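Local coordinates for allantoin racemase (Pseudomonas fluorescens, PDB 5LG5), which interconverts the two enantiomers of allantoin and, as a member of the HyuE racemase family, probably also racemises 5-monosubstituted hydantoins, at residues 1-6 / 68-73. Sequence-based numbering, arbitrary orientation.
Sequences MRILVV and FDAVIQ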
# COMPACT_ATOMS: atom_id res chain seq x y z
N MET E 1 -2.96 -27.93 30.13
CA MET E 1 -1.90 -27.41 29.28
C MET E 1 -1.09 -26.41 30.08
O MET E 1 -1.58 -25.82 31.05
CB MET E 1 -2.48 -26.76 28.01
CG MET E 1 -3.08 -25.36 28.19
SD MET E 1 -3.67 -24.62 26.65
CE MET E 1 -5.14 -25.60 26.31
N ARG E 2 0.16 -26.22 29.68
CA ARG E 2 1.01 -25.22 30.32
C ARG E 2 1.46 -24.16 29.32
O ARG E 2 2.02 -24.48 28.26
CB ARG E 2 2.23 -25.86 30.99
CG ARG E 2 3.20 -24.82 31.55
CD ARG E 2 4.41 -25.45 32.24
NE ARG E 2 4.04 -26.07 33.50
CZ ARG E 2 4.15 -27.37 33.76
NH1 ARG E 2 4.64 -28.19 32.83
NH2 ARG E 2 3.78 -27.84 34.94
N ILE E 3 1.22 -22.90 29.67
CA ILE E 3 1.61 -21.79 28.83
C ILE E 3 2.61 -20.92 29.57
O ILE E 3 2.33 -20.48 30.69
CB ILE E 3 0.39 -20.92 28.43
CG1 ILE E 3 -0.70 -21.78 27.78
CG2 ILE E 3 0.79 -19.80 27.49
CD1 ILE E 3 -1.94 -21.00 27.38
N LEU E 4 3.79 -20.74 28.98
CA LEU E 4 4.77 -19.79 29.51
C LEU E 4 4.35 -18.40 29.08
O LEU E 4 3.99 -18.18 27.92
CB LEU E 4 6.20 -20.07 29.02
CG LEU E 4 7.04 -21.24 29.53
CD1 LEU E 4 6.23 -22.34 30.18
CD2 LEU E 4 7.95 -21.79 28.44
N VAL E 5 4.34 -17.48 30.04
CA VAL E 5 4.08 -16.09 29.78
C VAL E 5 5.34 -15.34 30.17
O VAL E 5 5.66 -15.22 31.34
CB VAL E 5 2.86 -15.63 30.58
CG1 VAL E 5 2.51 -14.19 30.26
CG2 VAL E 5 1.69 -16.55 30.26
N VAL E 6 6.08 -14.86 29.17
CA VAL E 6 7.41 -14.34 29.41
C VAL E 6 7.46 -12.83 29.33
O VAL E 6 7.10 -12.22 28.32
CB VAL E 6 8.42 -14.94 28.41
CG1 VAL E 6 9.84 -14.61 28.84
CG2 VAL E 6 8.25 -16.45 28.34
N PHE E 68 5.85 -27.65 28.16
CA PHE E 68 4.90 -26.56 27.94
C PHE E 68 4.28 -26.66 26.54
O PHE E 68 4.85 -27.30 25.64
CB PHE E 68 5.54 -25.18 28.17
CG PHE E 68 6.79 -24.91 27.36
CD1 PHE E 68 6.72 -24.21 26.15
CD2 PHE E 68 8.04 -25.33 27.82
CE1 PHE E 68 7.89 -23.96 25.40
CE2 PHE E 68 9.20 -25.08 27.09
CZ PHE E 68 9.13 -24.39 25.87
N ASP E 69 3.10 -26.07 26.37
CA ASP E 69 2.30 -26.29 25.18
C ASP E 69 2.20 -25.07 24.29
O ASP E 69 1.76 -25.17 23.15
CB ASP E 69 0.90 -26.76 25.55
CG ASP E 69 0.92 -27.98 26.43
OD1 ASP E 69 1.01 -29.10 25.88
OD2 ASP E 69 0.89 -27.81 27.67
N ALA E 70 2.58 -23.92 24.83
CA ALA E 70 2.51 -22.66 24.12
C ALA E 70 3.34 -21.66 24.88
O ALA E 70 3.67 -21.86 26.05
CB ALA E 70 1.06 -22.18 24.00
N VAL E 71 3.71 -20.58 24.20
CA VAL E 71 4.47 -19.51 24.82
C VAL E 71 3.88 -18.17 24.45
O VAL E 71 3.54 -17.93 23.28
CB VAL E 71 5.97 -19.54 24.39
CG1 VAL E 71 6.70 -18.31 24.94
CG2 VAL E 71 6.65 -20.84 24.87
N ILE E 72 3.71 -17.32 25.45
CA ILE E 72 3.26 -15.95 25.22
C ILE E 72 4.39 -15.00 25.51
O ILE E 72 4.98 -15.05 26.60
CB ILE E 72 2.07 -15.56 26.11
CG1 ILE E 72 0.82 -16.36 25.77
CG2 ILE E 72 1.79 -14.07 25.96
CD1 ILE E 72 -0.32 -16.15 26.78
N GLN E 73 4.71 -14.14 24.55
CA GLN E 73 5.68 -13.09 24.79
C GLN E 73 4.95 -11.83 25.22
O GLN E 73 4.21 -11.22 24.44
CB GLN E 73 6.57 -12.85 23.56
CG GLN E 73 7.53 -11.69 23.77
CD GLN E 73 8.69 -11.70 22.81
OE1 GLN E 73 9.28 -12.75 22.53
NE2 GLN E 73 9.05 -10.53 22.31
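Leu4 and Phe68 make the closest apolar side-chain contact between strand 2-7 and the chain leading into strand 70-74. It is a CH-pi contact: Leu4 CD2 sits over the face of the Phe68 ring, 3.4 Å from its centroid and 8° off the ring normal, while its other methyl, CD1, rests against Phe68 CB. The ring is presented this way because Phe68 CG is tucked between its own backbone N and carbonyl carbon (chi1 56°). With Phe68 cut back to an alanine, Leu4 CD2 would probably lose the face it rests on, and a gap would open against Val61 of helix 47-63. Further along the same face, Leu4 CD2 also touches Val71 CG2 at 3.9 Å.

Backbone hydrogen bonds run between the strands: Leu4 N to Ala70 O, Ile72 N to Leu4 O at 2.6 Å, and Val6 N to Ile72 O. The strands are parallel neighbours: from strand 2-7 the chain goes by helix 12-25 to strand 31-35, and a second beta-alpha-beta crossover through helix 47-63 passes strand 2-7 to reach strand 70-74, giving the order 2-1-3-4. At the strand entrance Asp69 closes the ladder with two bonds to Arg2. Its N donates to Arg2 O, and its carboxylate OD2 receives Arg2 N through the anti lone pair, at 2.7 Å and 171°. The Arg2 guanidinium turns elsewhere, to Glu31 and Pro67 O.

On the opposite face the contacts are aliphatic. Ile3 CG2 meets Ile72 CG1 at 3.8 Å, Ile3 CG1 approaches Ala70 CB, and Val5 CG2 lies alongside Ile72 CD1, with Ala205 and Val206 of helix 201-214 also packed against Ile72.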